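L-threonine dehydrogenase (Flavobacterium frigidimaris, PDB 2YY7) probably catalyses the NAD-dependent oxidation of L-threonine at its C3 hydroxyl, as a member of the short-chain dehydrogenase-reductase superfamily. Local coordinates at residues A[30-35]-A[65-70]; A[50-53]-A[58-61]. All blocks are in the same frame, centred on the assembly; numbering follows the deposited sequence.

Contact 1: residues A[30-35]-A[65-70]; sequences NVIASD and EVHKIT. With NAD (nicotinamide-adenine-dinucleotide), chain E.
Ile32 on strand 31-35 and His67, just past the end of helix 57-66, have the closest backbone approach of the two segments, 7.9 Å between their CA atoms, a gap that side chains must bridge. The helix ends in a Schellman motif, with Lys68 at positive phi as its C-prime residue, and the chain then turns toward strand 71-74. Ile32 reaches over one face of the imidazole: its CG1 lies 4.1 Å from the centroid of the His67 ring, 25° off the normal, a CH-pi contact displaced toward the rim. Chi1 of -49° sets CG1 over the ring, and chi2 of -61° then folds CD1 to 3.4 Å from His67 ND1, while CG2 lies nearer the CD2-NE2 side. Ile69 adds an aliphatic surface, its CD1 standing 4.1 Å from Ile32 CG1. A branched isoleucine suits this place because its two arms spread across a flat ring. The other imidazole nitrogen, NE2, is hydrogen-bonded to Glu50 on the neighbouring strand. An alanine at His67 is likely to strip Ile32 of its aromatic cover and leave the Glu50 carboxylate without this mate. The histidine thus joins the helix end to this Rossmann-type sheet, packing one ring face on Ile32 while NE2 bonds to Glu50, and the nearby Glu50 carboxylate would be expected to favour a protonated ring.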
loop_
_atom_site.group_PDB
_atom_site.type_symbol
_atom_site.label_atom_id
_atom_site.label_comp_id
_atom_site.label_asym_id
_atom_site.label_seq_id
_atom_site.Cartn_x
_atom_site.Cartn_y
_atom_site.Cartn_z
ATOM N N ASN A 30 9.863 6.896 -33.469
ATOM C CA ASN A 30 8.550 6.775 -32.839
ATOM C C ASN A 30 8.724 6.489 -31.350
ATOM O O ASN A 30 7.761 6.523 -30.583
ATOM C CB ASN A 30 7.736 5.648 -33.472
ATOM C CG ASN A 30 7.107 6.052 -34.783
ATOM O OD1 ASN A 30 7.767 6.092 -35.818
ATOM N ND2 ASN A 30 5.823 6.368 -34.744
ATOM N N VAL A 31 9.960 6.202 -30.954
ATOM C CA VAL A 31 10.277 5.902 -29.563
ATOM C C VAL A 31 11.237 6.953 -29.013
ATOM O O VAL A 31 12.379 7.062 -29.458
ATOM C CB VAL A 31 10.927 4.510 -29.430
ATOM C CG1 VAL A 31 11.122 4.167 -27.965
ATOM C CG2 VAL A 31 10.068 3.458 -30.126
ATOM N N ILE A 32 10.761 7.731 -28.046
ATOM C CA ILE A 32 11.568 8.777 -27.434
ATOM C C ILE A 32 12.136 8.265 -26.115
ATOM O O ILE A 32 11.387 7.834 -25.240
ATOM C CB ILE A 32 10.719 10.040 -27.132
ATOM C CG1 ILE A 32 9.896 10.443 -28.363
ATOM C CG2 ILE A 32 11.627 11.180 -26.683
ATOM C CD1 ILE A 32 10.712 10.805 -29.584
ATOM N N ALA A 33 13.458 8.303 -25.978
ATOM C CA ALA A 33 14.113 7.854 -24.754
ATOM C C ALA A 33 14.353 9.063 -23.859
ATOM O O ALA A 33 14.786 10.111 -24.333
ATOM C CB ALA A 33 15.443 7.172 -25.083
ATOM N N SER A 34 14.062 8.922 -22.569
ATOM C CA SER A 34 14.258 10.017 -21.625
ATOM C C SER A 34 14.799 9.463 -20.317
ATOM O O SER A 34 14.487 8.340 -19.927
ATOM C CB SER A 34 12.946 10.773 -21.371
ATOM O OG SER A 34 11.982 9.955 -20.732
ATOM N N ASP A 35 15.616 10.264 -19.645
ATOM C CA ASP A 35 16.230 9.854 -18.394
ATOM C C ASP A 35 16.810 11.102 -17.735
ATOM O O ASP A 35 16.995 12.127 -18.397
ATOM C CB ASP A 35 17.334 8.839 -18.695
ATOM C CG ASP A 35 17.708 8.012 -17.487
ATOM O OD1 ASP A 35 18.377 8.549 -16.578
ATOM O OD2 ASP A 35 17.318 6.823 -17.448
ATOM N N GLU A 65 3.667 16.671 -24.941
ATOM C CA GLU A 65 3.146 17.633 -25.902
ATOM C C GLU A 65 4.048 17.842 -27.128
ATOM O O GLU A 65 3.569 17.809 -28.264
ATOM C CB GLU A 65 2.888 18.970 -25.195
ATOM C CG GLU A 65 1.926 19.901 -25.920
ATOM C CD GLU A 65 2.501 20.459 -27.207
ATOM O OE1 GLU A 65 3.585 21.084 -27.150
ATOM O OE2 GLU A 65 1.867 20.279 -28.270
ATOM N N VAL A 66 5.349 18.044 -26.912
ATOM C CA VAL A 66 6.260 18.266 -28.034
ATOM C C VAL A 66 6.556 17.025 -28.868
ATOM O O VAL A 66 6.993 17.141 -30.015
ATOM C CB VAL A 66 7.602 18.894 -27.580
ATOM C CG1 VAL A 66 7.356 20.294 -27.049
ATOM C CG2 VAL A 66 8.274 18.028 -26.537
ATOM N N HIS A 67 6.329 15.844 -28.300
ATOM C CA HIS A 67 6.548 14.603 -29.038
ATOM C C HIS A 67 5.231 13.876 -29.290
ATOM O O HIS A 67 5.220 12.727 -29.730
ATOM C CB HIS A 67 7.533 13.695 -28.292
ATOM C CG HIS A 67 8.956 14.155 -28.388
ATOM N ND1 HIS A 67 9.681 14.086 -29.556
ATOM C CD2 HIS A 67 9.774 14.726 -27.472
ATOM C CE1 HIS A 67 10.884 14.593 -29.358
ATOM N NE2 HIS A 67 10.966 14.990 -28.101
ATOM N N LYS A 68 4.124 14.563 -29.012
ATOM C CA LYS A 68 2.782 14.019 -29.227
ATOM C C LYS A 68 2.706 12.551 -28.813
ATOM O O LYS A 68 2.332 11.685 -29.607
ATOM C CB LYS A 68 2.404 14.162 -30.704
ATOM C CG LYS A 68 2.601 15.571 -31.260
ATOM C CD LYS A 68 1.681 16.586 -30.587
ATOM C CE LYS A 68 1.943 17.998 -31.109
ATOM N NZ LYS A 68 1.017 19.004 -30.516
ATOM N N ILE A 69 3.043 12.295 -27.555
ATOM C CA ILE A 69 3.067 10.945 -26.998
ATOM C C ILE A 69 1.704 10.310 -26.763
ATOM O O ILE A 69 0.774 10.968 -26.293
ATOM C CB ILE A 69 3.832 10.935 -25.652
ATOM C CG1 ILE A 69 5.272 11.416 -25.870
ATOM C CG2 ILE A 69 3.790 9.535 -25.025
ATOM C CD1 ILE A 69 6.062 10.570 -26.844
ATOM N N THR A 70 1.597 9.020 -27.078
ATOM C CA THR A 70 0.361 8.277 -26.864
ATOM C C THR A 70 0.582 7.204 -25.790
ATOM O O THR A 70 -0.327 6.899 -25.025
ATOM C CB THR A 70 -0.139 7.591 -28.162
ATOM O OG1 THR A 70 0.816 6.614 -28.594
ATOM C CG2 THR A 70 -0.342 8.621 -29.265
HETATM P PA NAD E . 17.638 0.959 -13.274
HETATM O O1A NAD E . 18.669 0.147 -13.979
HETATM O O2A NAD E . 18.013 1.430 -11.915
HETATM O O5B NAD E . 17.108 2.127 -14.201
HETATM C C5B NAD E . 16.427 3.229 -13.674
HETATM C C4B NAD E . 16.613 4.413 -14.592
HETATM O O4B NAD E . 15.757 5.459 -14.126
HETATM C C3B NAD E . 18.070 4.932 -14.581
HETATM O O3B NAD E . 18.603 5.042 -15.912
HETATM C C2B NAD E . 17.956 6.266 -13.832
HETATM O O2B NAD E . 18.910 7.219 -14.269
HETATM C C1B NAD E . 16.508 6.671 -14.146
HETATM N N9A NAD E . 15.983 7.678 -13.213
HETATM C C8A NAD E . 16.154 7.692 -11.829
HETATM N N7A NAD E . 15.545 8.785 -11.347
HETATM C C5A NAD E . 14.985 9.433 -12.394
HETATM C C6A NAD E . 14.279 10.623 -12.462
HETATM N N6A NAD E . 14.110 11.364 -11.388
HETATM N N1A NAD E . 13.846 11.074 -13.682
HETATM C C2A NAD E . 14.102 10.357 -14.841
HETATM N N3A NAD E . 14.830 9.183 -14.799
HETATM C C4A NAD E . 15.264 8.750 -13.570
HETATM O O3 NAD E . 16.328 0.060 -13.043
HETATM P PN NAD E . 15.713 -1.121 -13.971
HETATM O O1N NAD E . 15.740 -0.771 -15.430
HETATM O O2N NAD E . 16.277 -2.390 -13.435
HETATM O O5D NAD E . 14.161 -1.097 -13.494
HETATM C C5D NAD E . 13.184 -0.327 -14.211
HETATM C C4D NAD E . 11.790 -0.584 -13.574
HETATM O O4D NAD E . 11.540 -1.976 -13.504
HETATM C C3D NAD E . 11.675 -0.090 -12.129
HETATM O O3D NAD E . 10.338 0.347 -11.906
HETATM C C2D NAD E . 11.886 -1.341 -11.309
HETATM O O2D NAD E . 11.338 -1.136 -10.028
HETATM C C1D NAD E . 11.203 -2.406 -12.167
HETATM N N1N NAD E . 11.730 -3.748 -11.828
HETATM C C2N NAD E . 13.027 -4.081 -12.162
HETATM C C3N NAD E . 13.512 -5.344 -11.839
HETATM C C7N NAD E . 14.879 -5.778 -12.293
HETATM O O7N NAD E . 15.282 -7.026 -11.846
HETATM N N7N NAD E . 15.677 -4.992 -13.038
HETATM C C4N NAD E . 12.696 -6.264 -11.155
HETATM C C5N NAD E . 11.376 -5.921 -10.847
HETATM C C6N NAD E . 10.904 -4.662 -11.163
#

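Contact 2: residues A[50-53]-A[58-61]; sequences EVVN and NQIE. With NAD (nicotinamide-adenine-dinucleotide), chain E.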
loop_
_atom_site.group_PDB
_atom_site.type_symbol
_atom_site.label_atom_id
_atom_site.label_comp_id
_atom_site.label_asym_id
_atom_site.label_seq_id
_atom_site.Cartn_x
_atom_site.Cartn_y
_atom_site.Cartn_z
ATOM N N GLU A 50 15.744 12.682 -24.616
ATOM C CA GLU A 50 15.364 13.877 -23.874
ATOM C C GLU A 50 15.706 13.733 -22.397
ATOM O O GLU A 50 15.378 12.721 -21.770
ATOM C CB GLU A 50 13.855 14.120 -23.991
ATOM C CG GLU A 50 13.366 14.425 -25.393
ATOM C CD GLU A 50 13.506 15.890 -25.752
ATOM O OE1 GLU A 50 14.304 16.594 -25.096
ATOM O OE2 GLU A 50 12.821 16.334 -26.697
ATOM N N VAL A 51 16.363 14.743 -21.840
ATOM C CA VAL A 51 16.682 14.715 -20.420
ATOM C C VAL A 51 15.372 15.051 -19.716
ATOM O O VAL A 51 14.640 15.935 -20.155
ATOM C CB VAL A 51 17.725 15.790 -20.039
ATOM C CG1 VAL A 51 17.891 15.839 -18.523
ATOM C CG2 VAL A 51 19.059 15.483 -20.708
ATOM N N VAL A 52 15.063 14.342 -18.637
ATOM C CA VAL A 52 13.835 14.620 -17.909
ATOM C C VAL A 52 13.933 14.140 -16.475
ATOM O O VAL A 52 14.654 13.191 -16.177
ATOM C CB VAL A 52 12.602 13.934 -18.567
ATOM C CG1 VAL A 52 12.643 12.425 -18.331
ATOM C CG2 VAL A 52 11.317 14.521 -18.000
ATOM N N ASN A 53 13.232 14.826 -15.584
ATOM C CA ASN A 53 13.196 14.417 -14.189
ATOM C C ASN A 53 11.752 13.987 -13.977
ATOM O O ASN A 53 10.854 14.826 -13.940
ATOM C CB ASN A 53 13.528 15.574 -13.247
ATOM C CG ASN A 53 13.616 15.122 -11.801
ATOM O OD1 ASN A 53 12.932 14.183 -11.400
ATOM N ND2 ASN A 53 14.451 15.789 -11.012
ATOM N N ASN A 58 5.513 18.919 -14.811
ATOM C CA ASN A 58 5.587 19.814 -15.966
ATOM C C ASN A 58 6.575 19.358 -17.038
ATOM O O ASN A 58 6.312 19.516 -18.233
ATOM C CB ASN A 58 5.934 21.237 -15.524
ATOM C CG ASN A 58 4.886 21.832 -14.602
ATOM O OD1 ASN A 58 3.690 21.793 -14.892
ATOM N ND2 ASN A 58 5.333 22.393 -13.488
ATOM N N GLN A 59 7.709 18.799 -16.622
ATOM C CA GLN A 59 8.702 18.331 -17.583
ATOM C C GLN A 59 8.161 17.158 -18.402
ATOM O O GLN A 59 8.429 17.055 -19.593
ATOM C CB GLN A 59 9.991 17.905 -16.875
ATOM C CG GLN A 59 10.664 19.009 -16.081
ATOM C CD GLN A 59 12.058 18.630 -15.623
ATOM O OE1 GLN A 59 12.602 19.225 -14.693
ATOM N NE2 GLN A 59 12.648 17.648 -16.281
ATOM N N ILE A 60 7.406 16.274 -17.759
ATOM C CA ILE A 60 6.835 15.124 -18.457
ATOM C C ILE A 60 5.736 15.602 -19.402
ATOM O O ILE A 60 5.687 15.200 -20.564
ATOM C CB ILE A 60 6.230 14.100 -17.471
ATOM C CG1 ILE A 60 7.300 13.641 -16.471
ATOM C CG2 ILE A 60 5.683 12.903 -18.242
ATOM C CD1 ILE A 60 6.772 12.708 -15.385
ATOM N N GLU A 61 4.861 16.462 -18.896
ATOM C CA GLU A 61 3.768 17.003 -19.697
ATOM C C GLU A 61 4.327 17.672 -20.954
ATOM O O GLU A 61 3.767 17.531 -22.041
ATOM C CB GLU A 61 2.964 18.015 -18.871
ATOM C CG GLU A 61 1.740 18.574 -19.580
ATOM C CD GLU A 61 0.961 19.561 -18.724
ATOM O OE1 GLU A 61 1.550 20.577 -18.286
ATOM O OE2 GLU A 61 -0.243 19.319 -18.489
HETATM P PA NAD E . 17.638 0.959 -13.274
HETATM O O1A NAD E . 18.669 0.147 -13.979
HETATM O O2A NAD E . 18.013 1.430 -11.915
HETATM O O5B NAD E . 17.108 2.127 -14.201
HETATM C C5B NAD E . 16.427 3.229 -13.674
HETATM C C4B NAD E . 16.613 4.413 -14.592
HETATM O O4B NAD E . 15.757 5.459 -14.126
HETATM C C3B NAD E . 18.070 4.932 -14.581
HETATM O O3B NAD E . 18.603 5.042 -15.912
HETATM C C2B NAD E . 17.956 6.266 -13.832
HETATM O O2B NAD E . 18.910 7.219 -14.269
HETATM C C1B NAD E . 16.508 6.671 -14.146
HETATM N N9A NAD E . 15.983 7.678 -13.213
HETATM C C8A NAD E . 16.154 7.692 -11.829
HETATM N N7A NAD E . 15.545 8.785 -11.347
HETATM C C5A NAD E . 14.985 9.433 -12.394
HETATM C C6A NAD E . 14.279 10.623 -12.462
HETATM N N6A NAD E . 14.110 11.364 -11.388
HETATM N N1A NAD E . 13.846 11.074 -13.682
HETATM C C2A NAD E . 14.102 10.357 -14.841
HETATM N N3A NAD E . 14.830 9.183 -14.799
HETATM C C4A NAD E . 15.264 8.750 -13.570
HETATM O O3 NAD E . 16.328 0.060 -13.043
HETATM P PN NAD E . 15.713 -1.121 -13.971
HETATM O O1N NAD E . 15.740 -0.771 -15.430
HETATM O O2N NAD E . 16.277 -2.390 -13.435
HETATM O O5D NAD E . 14.161 -1.097 -13.494
HETATM C C5D NAD E . 13.184 -0.327 -14.211
HETATM C C4D NAD E . 11.790 -0.584 -13.574
HETATM O O4D NAD E . 11.540 -1.976 -13.504
HETATM C C3D NAD E . 11.675 -0.090 -12.129
HETATM O O3D NAD E . 10.338 0.347 -11.906
HETATM C C2D NAD E . 11.886 -1.341 -11.309
HETATM O O2D NAD E . 11.338 -1.136 -10.028
HETATM C C1D NAD E . 11.203 -2.406 -12.167
HETATM N N1N NAD E . 11.730 -3.748 -11.828
HETATM C C2N NAD E . 13.027 -4.081 -12.162
HETATM C C3N NAD E . 13.512 -5.344 -11.839
HETATM C C7N NAD E . 14.879 -5.778 -12.293
HETATM O O7N NAD E . 15.282 -7.026 -11.846
HETATM N N7N NAD E . 15.677 -4.992 -13.038
HETATM C C4N NAD E . 12.696 -6.264 -11.155
HETATM C C5N NAD E . 11.376 -5.921 -10.847
HETATM C C6N NAD E . 10.904 -4.662 -11.163
#
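Asn53 OD1 is gripped by two donors: N6A of the NAD adenine, at 3.1 Å with a nearly straight N-H...O angle of 172°, and the backbone N of Leu55 just beyond the segment. An asparagine suits the site because its amide oxygen can accept from the exocyclic amino group of adenine. Its CG stands anti to the backbone N (chi1 -175°), which carries the amide away from helix 57-66 and toward the base. Behind it, the Gln59 side chain leans from the helix and lies against the backbone at Val52 and Asn53. It leaves with CG anti to its carbonyl carbon and runs extended from there, long enough to span the distance from helix to chain. Val52 slides past it in the opposite direction, with its CG2 3.8 Å from Gln59 CB. The same methyl is 4.4 Å from Ile60 CG1, a loose apolar contact. Small and branched, Val52 can present one methyl to the helix while its CG1 packs on Ser34 of strand 31-35. Ile60 turns its other surfaces to His100 and Leu104 of helix 87-106. On the cofactor side, Val52 O approaches C2A of the adenine at 3.2 Å, so the Val52 carbonyl and the Asn53 side chain both border the base. At the helix start, Asp56 OD1 accepts from Gln59 N. This turn, leading from strand 49-51 into helix 57-66, belongs to the adenine pocket of the Rossmann fold. Its chemistry implies recognition of the adenine amino group by an amide oxygen that Leu55 N helps to orient, while Val52 joins the strand end to helix 57-66 by apolar packing and turns its carbonyl oxygen to the base.

How the contacts relate
Contact 2 is nested within the chain loop that contact 1 closes, and their centres are about 10 Å apart. Both draw on helix 57-66, contact 2 near its start and contact 1 just past its end, while strands 31-35 and 49-51 are parallel neighbours in the mixed sheet. The two are tied directly by His67 NE2 and Glu50 OE2, 2.7 Å apart, and by the strand pairing of Ala33 O with Glu50 N at 2.8 Å. NAD meets both: Asp35 at the end of strand 31-35 accepts from the adenosine ribose, O2B to OD1 at 2.7 Å and O3B to OD2 also at 2.7 Å, while residues 50-53 supply adenine contacts. The packing around His67 lies away from this pocket.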